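Local coordinates for 49 protein (Murid herpesvirus 4, PDB 6A4V) that probably interacts with the host poly(ADP-ribose) polymerase 1 and thereby helps the virus to replicate, at residues V274-L286 against V297-Y311. Numbering follows the deposited sequence.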
loop_
_atom_site.group_PDB
_atom_site.type_symbol
_atom_site.label_atom_id
_atom_site.label_comp_id
_atom_site.label_asym_id
_atom_site.label_seq_id
_atom_site.Cartn_x
_atom_site.Cartn_y
_atom_site.Cartn_z
ATOM N N VAL B 274 -26.010 -18.433 1.472
ATOM C CA VAL B 274 -24.989 -17.430 1.107
ATOM C C VAL B 274 -23.621 -17.789 1.732
ATOM O O VAL B 274 -22.586 -17.303 1.248
ATOM C CB VAL B 274 -25.446 -15.996 1.461
ATOM C CG1 VAL B 274 -25.436 -15.745 2.955
ATOM C CG2 VAL B 274 -24.640 -14.915 0.749
ATOM N N VAL B 275 -23.609 -18.616 2.790
ATOM C CA VAL B 275 -22.361 -19.169 3.340
ATOM C C VAL B 275 -21.677 -20.014 2.258
ATOM O O VAL B 275 -20.554 -19.716 1.839
ATOM C CB VAL B 275 -22.588 -20.013 4.609
ATOM C CG1 VAL B 275 -21.302 -20.676 5.083
ATOM C CG2 VAL B 275 -23.193 -19.190 5.726
ATOM N N TRP B 276 -22.375 -21.057 1.804
ATOM C CA TRP B 276 -21.852 -22.013 0.817
ATOM C C TRP B 276 -21.333 -21.292 -0.435
ATOM O O TRP B 276 -20.377 -21.770 -1.069
ATOM C CB TRP B 276 -22.918 -23.064 0.483
ATOM C CG TRP B 276 -23.122 -24.031 1.610
ATOM C CD1 TRP B 276 -24.218 -24.186 2.416
ATOM C CD2 TRP B 276 -22.135 -24.954 2.093
ATOM N NE1 TRP B 276 -23.989 -25.161 3.350
ATOM C CE2 TRP B 276 -22.719 -25.651 3.174
ATOM C CE3 TRP B 276 -20.824 -25.256 1.705
ATOM C CZ2 TRP B 276 -22.022 -26.638 3.870
ATOM C CZ3 TRP B 276 -20.140 -26.232 2.391
ATOM C CH2 TRP B 276 -20.736 -26.912 3.457
ATOM N N ALA B 277 -21.942 -20.135 -0.734
ATOM C CA ALA B 277 -21.653 -19.283 -1.892
ATOM C C ALA B 277 -20.382 -18.443 -1.718
ATOM O O ALA B 277 -19.553 -18.329 -2.640
ATOM C CB ALA B 277 -22.836 -18.373 -2.125
ATOM N N LYS B 278 -20.317 -17.737 -0.586
ATOM C CA LYS B 278 -19.161 -17.032 -0.193
ATOM C C LYS B 278 -18.013 -18.032 -0.031
ATOM O O LYS B 278 -16.895 -17.768 -0.504
ATOM C CB LYS B 278 -19.438 -16.193 1.060
ATOM C CG LYS B 278 -20.278 -14.951 0.794
ATOM C CD LYS B 278 -20.458 -13.993 1.976
ATOM C CE LYS B 278 -21.361 -12.817 1.645
ATOM N NZ LYS B 278 -20.723 -11.876 0.692
ATOM N N LEU B 279 -18.316 -19.236 0.485
ATOM C CA LEU B 279 -17.278 -20.163 0.684
ATOM C C LEU B 279 -16.719 -20.599 -0.661
ATOM O O LEU B 279 -15.543 -20.698 -0.795
ATOM C CB LEU B 279 -17.726 -21.350 1.538
ATOM C CG LEU B 279 -17.359 -21.231 3.010
ATOM C CD1 LEU B 279 -17.999 -22.364 3.791
ATOM C CD2 LEU B 279 -15.845 -21.248 3.171
ATOM N N SER B 280 -17.583 -20.756 -1.655
ATOM C CA SER B 280 -17.151 -21.248 -2.934
ATOM C C SER B 280 -16.311 -20.165 -3.616
ATOM O O SER B 280 -15.245 -20.427 -4.201
ATOM C CB SER B 280 -18.325 -21.663 -3.791
ATOM O OG SER B 280 -17.848 -22.159 -5.035
ATOM N N ASN B 281 -16.784 -18.942 -3.451
ATOM C CA ASN B 281 -16.120 -17.741 -3.928
ATOM C C ASN B 281 -14.719 -17.639 -3.298
ATOM O O ASN B 281 -13.719 -17.456 -4.010
ATOM C CB ASN B 281 -17.003 -16.554 -3.571
ATOM C CG ASN B 281 -16.701 -15.302 -4.356
ATOM O OD1 ASN B 281 -16.434 -15.360 -5.561
ATOM N ND2 ASN B 281 -16.717 -14.175 -3.649
ATOM N N LEU B 282 -14.679 -17.762 -1.968
ATOM C CA LEU B 282 -13.452 -17.692 -1.189
ATOM C C LEU B 282 -12.454 -18.690 -1.741
ATOM O O LEU B 282 -11.260 -18.427 -1.841
ATOM C CB LEU B 282 -13.695 -17.984 0.304
ATOM C CG LEU B 282 -12.392 -17.896 1.122
ATOM C CD1 LEU B 282 -11.619 -16.644 0.688
ATOM C CD2 LEU B 282 -12.644 -17.845 2.625
ATOM N N ASN B 283 -12.966 -19.871 -2.096
ATOM C CA ASN B 283 -12.089 -20.963 -2.547
ATOM C C ASN B 283 -11.471 -20.611 -3.902
ATOM O O ASN B 283 -10.253 -20.717 -4.068
ATOM C CB ASN B 283 -12.842 -22.298 -2.503
ATOM C CG ASN B 283 -12.119 -23.359 -3.295
ATOM O OD1 ASN B 283 -11.037 -23.803 -2.889
ATOM N ND2 ASN B 283 -12.639 -23.621 -4.490
ATOM N N HIS B 284 -12.303 -20.106 -4.843
ATOM C CA HIS B 284 -11.852 -19.636 -6.195
ATOM C C HIS B 284 -10.780 -18.553 -6.089
ATOM O O HIS B 284 -9.806 -18.531 -6.853
ATOM C CB HIS B 284 -13.053 -19.045 -6.983
ATOM C CG HIS B 284 -14.048 -20.043 -7.463
ATOM N ND1 HIS B 284 -15.423 -19.844 -7.316
ATOM C CD2 HIS B 284 -13.895 -21.221 -8.112
ATOM C CE1 HIS B 284 -16.079 -20.855 -7.850
ATOM N NE2 HIS B 284 -15.161 -21.721 -8.342
ATOM N N LEU B 285 -10.974 -17.633 -5.135
ATOM C CA LEU B 285 -10.023 -16.597 -4.924
ATOM C C LEU B 285 -8.660 -17.157 -4.492
ATOM O O LEU B 285 -7.584 -16.695 -5.062
ATOM C CB LEU B 285 -10.611 -15.609 -3.903
ATOM C CG LEU B 285 -11.585 -14.603 -4.540
ATOM C CD1 LEU B 285 -12.371 -13.865 -3.500
ATOM C CD2 LEU B 285 -10.866 -13.661 -5.459
ATOM N N LEU B 286 -8.685 -18.078 -3.497
ATOM C CA LEU B 286 -7.465 -18.633 -2.922
ATOM C C LEU B 286 -6.688 -19.375 -3.988
ATOM O O LEU B 286 -5.473 -19.245 -4.099
ATOM C CB LEU B 286 -7.774 -19.496 -1.690
ATOM C CG LEU B 286 -7.401 -18.814 -0.370
ATOM C CD1 LEU B 286 -5.927 -18.449 -0.368
ATOM C CD2 LEU B 286 -8.255 -17.570 -0.123
ATOM N N VAL B 297 -6.422 -9.160 -5.454
ATOM C CA VAL B 297 -7.007 -10.416 -4.939
ATOM C C VAL B 297 -7.168 -10.328 -3.432
ATOM O O VAL B 297 -8.238 -10.702 -2.818
ATOM C CB VAL B 297 -6.252 -11.682 -5.383
ATOM C CG1 VAL B 297 -6.877 -12.921 -4.810
ATOM C CG2 VAL B 297 -6.132 -11.869 -6.877
ATOM N N PHE B 298 -6.119 -9.931 -2.751
ATOM C CA PHE B 298 -6.239 -9.775 -1.270
ATOM C C PHE B 298 -7.406 -8.867 -0.931
ATOM O O PHE B 298 -8.195 -9.238 -0.034
ATOM C CB PHE B 298 -4.974 -9.226 -0.626
ATOM C CG PHE B 298 -3.837 -10.196 -0.710
ATOM C CD1 PHE B 298 -3.818 -11.319 0.112
ATOM C CD2 PHE B 298 -2.908 -10.095 -1.744
ATOM C CE1 PHE B 298 -2.771 -12.224 0.028
ATOM C CE2 PHE B 298 -1.893 -11.027 -1.853
ATOM C CZ PHE B 298 -1.791 -12.032 -0.919
ATOM N N ASP B 299 -7.589 -7.794 -1.712
ATOM C CA ASP B 299 -8.682 -6.886 -1.433
ATOM C C ASP B 299 -10.024 -7.599 -1.570
ATOM O O ASP B 299 -10.934 -7.410 -0.787
ATOM C CB ASP B 299 -8.649 -5.640 -2.330
ATOM C CG ASP B 299 -7.620 -4.566 -1.952
ATOM O OD1 ASP B 299 -7.470 -4.331 -0.739
ATOM O OD2 ASP B 299 -7.019 -3.911 -2.902
ATOM N N GLU B 300 -10.210 -8.333 -2.667
ATOM C CA GLU B 300 -11.468 -9.134 -2.816
ATOM C C GLU B 300 -11.660 -10.154 -1.689
ATOM O O GLU B 300 -12.736 -10.296 -1.130
ATOM C CB GLU B 300 -11.510 -9.815 -4.174
ATOM C CG GLU B 300 -12.926 -9.878 -4.663
ATOM C CD GLU B 300 -13.036 -10.613 -5.960
ATOM O OE1 GLU B 300 -12.153 -10.323 -6.904
ATOM O OE2 GLU B 300 -13.947 -11.480 -5.976
ATOM N N ILE B 301 -10.595 -10.844 -1.306
ATOM C CA ILE B 301 -10.721 -11.801 -0.216
ATOM C C ILE B 301 -11.192 -11.124 1.072
ATOM O O ILE B 301 -12.007 -11.667 1.754
ATOM C CB ILE B 301 -9.400 -12.545 -0.013
ATOM C CG1 ILE B 301 -9.103 -13.503 -1.151
ATOM C CG2 ILE B 301 -9.380 -13.257 1.300
ATOM C CD1 ILE B 301 -7.641 -13.908 -1.170
ATOM N N LEU B 302 -10.609 -9.987 1.435
ATOM C CA LEU B 302 -10.991 -9.254 2.642
ATOM C C LEU B 302 -12.484 -8.991 2.652
ATOM O O LEU B 302 -13.127 -9.187 3.650
ATOM C CB LEU B 302 -10.225 -7.919 2.693
ATOM C CG LEU B 302 -8.860 -8.037 3.340
ATOM C CD1 LEU B 302 -7.872 -7.004 2.839
ATOM C CD2 LEU B 302 -9.014 -8.024 4.860
ATOM N N ILE B 303 -13.017 -8.486 1.537
ATOM C CA ILE B 303 -14.380 -8.096 1.559
ATOM C C ILE B 303 -15.194 -9.372 1.783
ATOM O O ILE B 303 -16.112 -9.416 2.625
ATOM C CB ILE B 303 -14.814 -7.250 0.328
ATOM C CG1 ILE B 303 -15.999 -6.374 0.710
ATOM C CG2 ILE B 303 -15.179 -8.071 -0.916
ATOM C CD1 ILE B 303 -15.700 -5.464 1.885
ATOM N N CYS B 304 -14.730 -10.450 1.175
ATOM C CA CYS B 304 -15.385 -11.735 1.238
ATOM C C CYS B 304 -15.305 -12.380 2.638
ATOM O O CYS B 304 -16.263 -12.998 3.172
ATOM C CB CYS B 304 -14.817 -12.618 0.137
ATOM S SG CYS B 304 -15.397 -14.322 0.260
ATOM N N LEU B 305 -14.178 -12.278 3.311
ATOM C CA LEU B 305 -14.161 -12.766 4.683
ATOM C C LEU B 305 -15.115 -11.928 5.556
ATOM O O LEU B 305 -15.873 -12.476 6.332
ATOM C CB LEU B 305 -12.722 -12.652 5.162
ATOM C CG LEU B 305 -11.741 -13.584 4.478
ATOM C CD1 LEU B 305 -10.338 -13.254 4.908
ATOM C CD2 LEU B 305 -12.078 -15.030 4.812
ATOM N N ARG B 306 -15.060 -10.607 5.456
ATOM C CA ARG B 306 -16.014 -9.701 6.170
ATOM C C ARG B 306 -17.462 -10.152 5.883
ATOM O O ARG B 306 -18.275 -10.372 6.808
ATOM C CB ARG B 306 -15.825 -8.234 5.755
ATOM C CG ARG B 306 -15.837 -7.237 6.914
ATOM C CD ARG B 306 -16.399 -5.844 6.589
ATOM N NE ARG B 306 -15.531 -4.906 5.861
ATOM C CZ ARG B 306 -15.914 -3.711 5.367
ATOM N NH1 ARG B 306 -17.155 -3.268 5.515
ATOM N NH2 ARG B 306 -15.046 -2.957 4.710
ATOM N N GLY B 307 -17.791 -10.326 4.598
ATOM C CA GLY B 307 -19.133 -10.858 4.249
ATOM C C GLY B 307 -19.485 -12.094 5.077
ATOM O O GLY B 307 -20.609 -12.258 5.490
ATOM N N LEU B 308 -18.511 -12.985 5.268
ATOM C CA LEU B 308 -18.727 -14.300 5.846
ATOM C C LEU B 308 -18.975 -14.188 7.358
ATOM O O LEU B 308 -19.865 -14.833 7.880
ATOM C CB LEU B 308 -17.522 -15.193 5.513
ATOM C CG LEU B 308 -17.694 -16.042 4.259
ATOM C CD1 LEU B 308 -16.347 -16.569 3.744
ATOM C CD2 LEU B 308 -18.631 -17.183 4.531
ATOM N N GLN B 309 -18.178 -13.373 8.035
ATOM C CA GLN B 309 -18.409 -12.916 9.385
ATOM C C GLN B 309 -19.813 -12.311 9.500
ATOM O O GLN B 309 -20.527 -12.554 10.463
ATOM C CB GLN B 309 -17.366 -11.873 9.816
ATOM C CG GLN B 309 -16.153 -12.487 10.511
ATOM C CD GLN B 309 -15.004 -11.547 10.810
ATOM O OE1 GLN B 309 -14.028 -11.933 11.455
ATOM N NE2 GLN B 309 -15.093 -10.308 10.344
ATOM N N ILE B 310 -20.190 -11.455 8.556
ATOM C CA ILE B 310 -21.400 -10.745 8.777
ATOM C C ILE B 310 -22.520 -11.784 8.783
ATOM O O ILE B 310 -23.287 -11.819 9.712
ATOM C CB ILE B 310 -21.602 -9.591 7.775
ATOM C CG1 ILE B 310 -20.717 -8.385 8.116
ATOM C CG2 ILE B 310 -23.073 -9.191 7.661
ATOM C CD1 ILE B 310 -20.584 -8.082 9.599
ATOM N N TYR B 311 -22.538 -12.683 7.798
ATOM C CA TYR B 311 -23.596 -13.673 7.740
ATOM C C TYR B 311 -23.596 -14.592 8.979
ATOM O O TYR B 311 -24.637 -14.685 9.641
ATOM C CB TYR B 311 -23.538 -14.493 6.453
ATOM C CG TYR B 311 -24.841 -15.197 6.172
ATOM C CD1 TYR B 311 -24.986 -16.558 6.401
ATOM C CD2 TYR B 311 -25.958 -14.491 5.738
ATOM C CE1 TYR B 311 -26.187 -17.210 6.158
ATOM C CE2 TYR B 311 -27.169 -15.124 5.498
ATOM C CZ TYR B 311 -27.281 -16.490 5.703
ATOM O OH TYR B 311 -28.456 -17.126 5.444
#
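Leu282 and Leu285 of helix 274-286 pack against Ile301, Cys304, Leu305 and Leu308 of helix 297-311 in an antiparallel helical hairpin. These are the last two helices of the modelled chain in this largely helical protein. The short axes approach to 9.9 Å, with 159° between their directions.

In the apolar core, Leu282 is a knob in the hole formed by Ile301, Cys304, Leu305 and Leu308. Its chi1 of -180° sets CG beside the carbonyl carbon, from where CD1 and CD2 go to different partners. CD1 touches Ile301 CG2, the two side chains crossing at about a right angle, while CD2 reaches Leu305 CD2 at 3.6 Å and also touches Leu308 CD1. Ile301 serves a second leucine: its CG1 lies 3.8 Å from Leu285 CB, the two side chains sliding past each other in opposite directions. Ile301 CD1 touches Leu286 CD2. Leu279 also packs on helix 238-262, and Ile301 on Cys73 of helix 61-85, which ties both helices into the bundle.

Two charged side chains join in differently. Lys278 packs through its methylenes: CB rests 3.6 Å from Leu308 CG, and CD lies 3.8 Å from Gly307 C. The chain runs extended over the backbone of Gly307, then bends at its last torsion (chi4 -70°), and NZ forms a salt bridge to Glu206 of the second subunit. The Leu285 methyls lie against the Glu300 carboxylate, which pairs with Arg99 of the second subunit. That arginine also packs on Leu285, so this part of the hairpin belongs to the dimer interface.

Near the start of helix 274-286, Val275 CG2 approaches the Tyr311 ring obliquely. The fit of Val274 over one ring face is doubtful, because Val274 and Tyr311 are poorly ordered and modelled too close. Midway along, Cys304 SG sits 3.8 Å from Lys278 O and 4.0 Å from Leu282 CB.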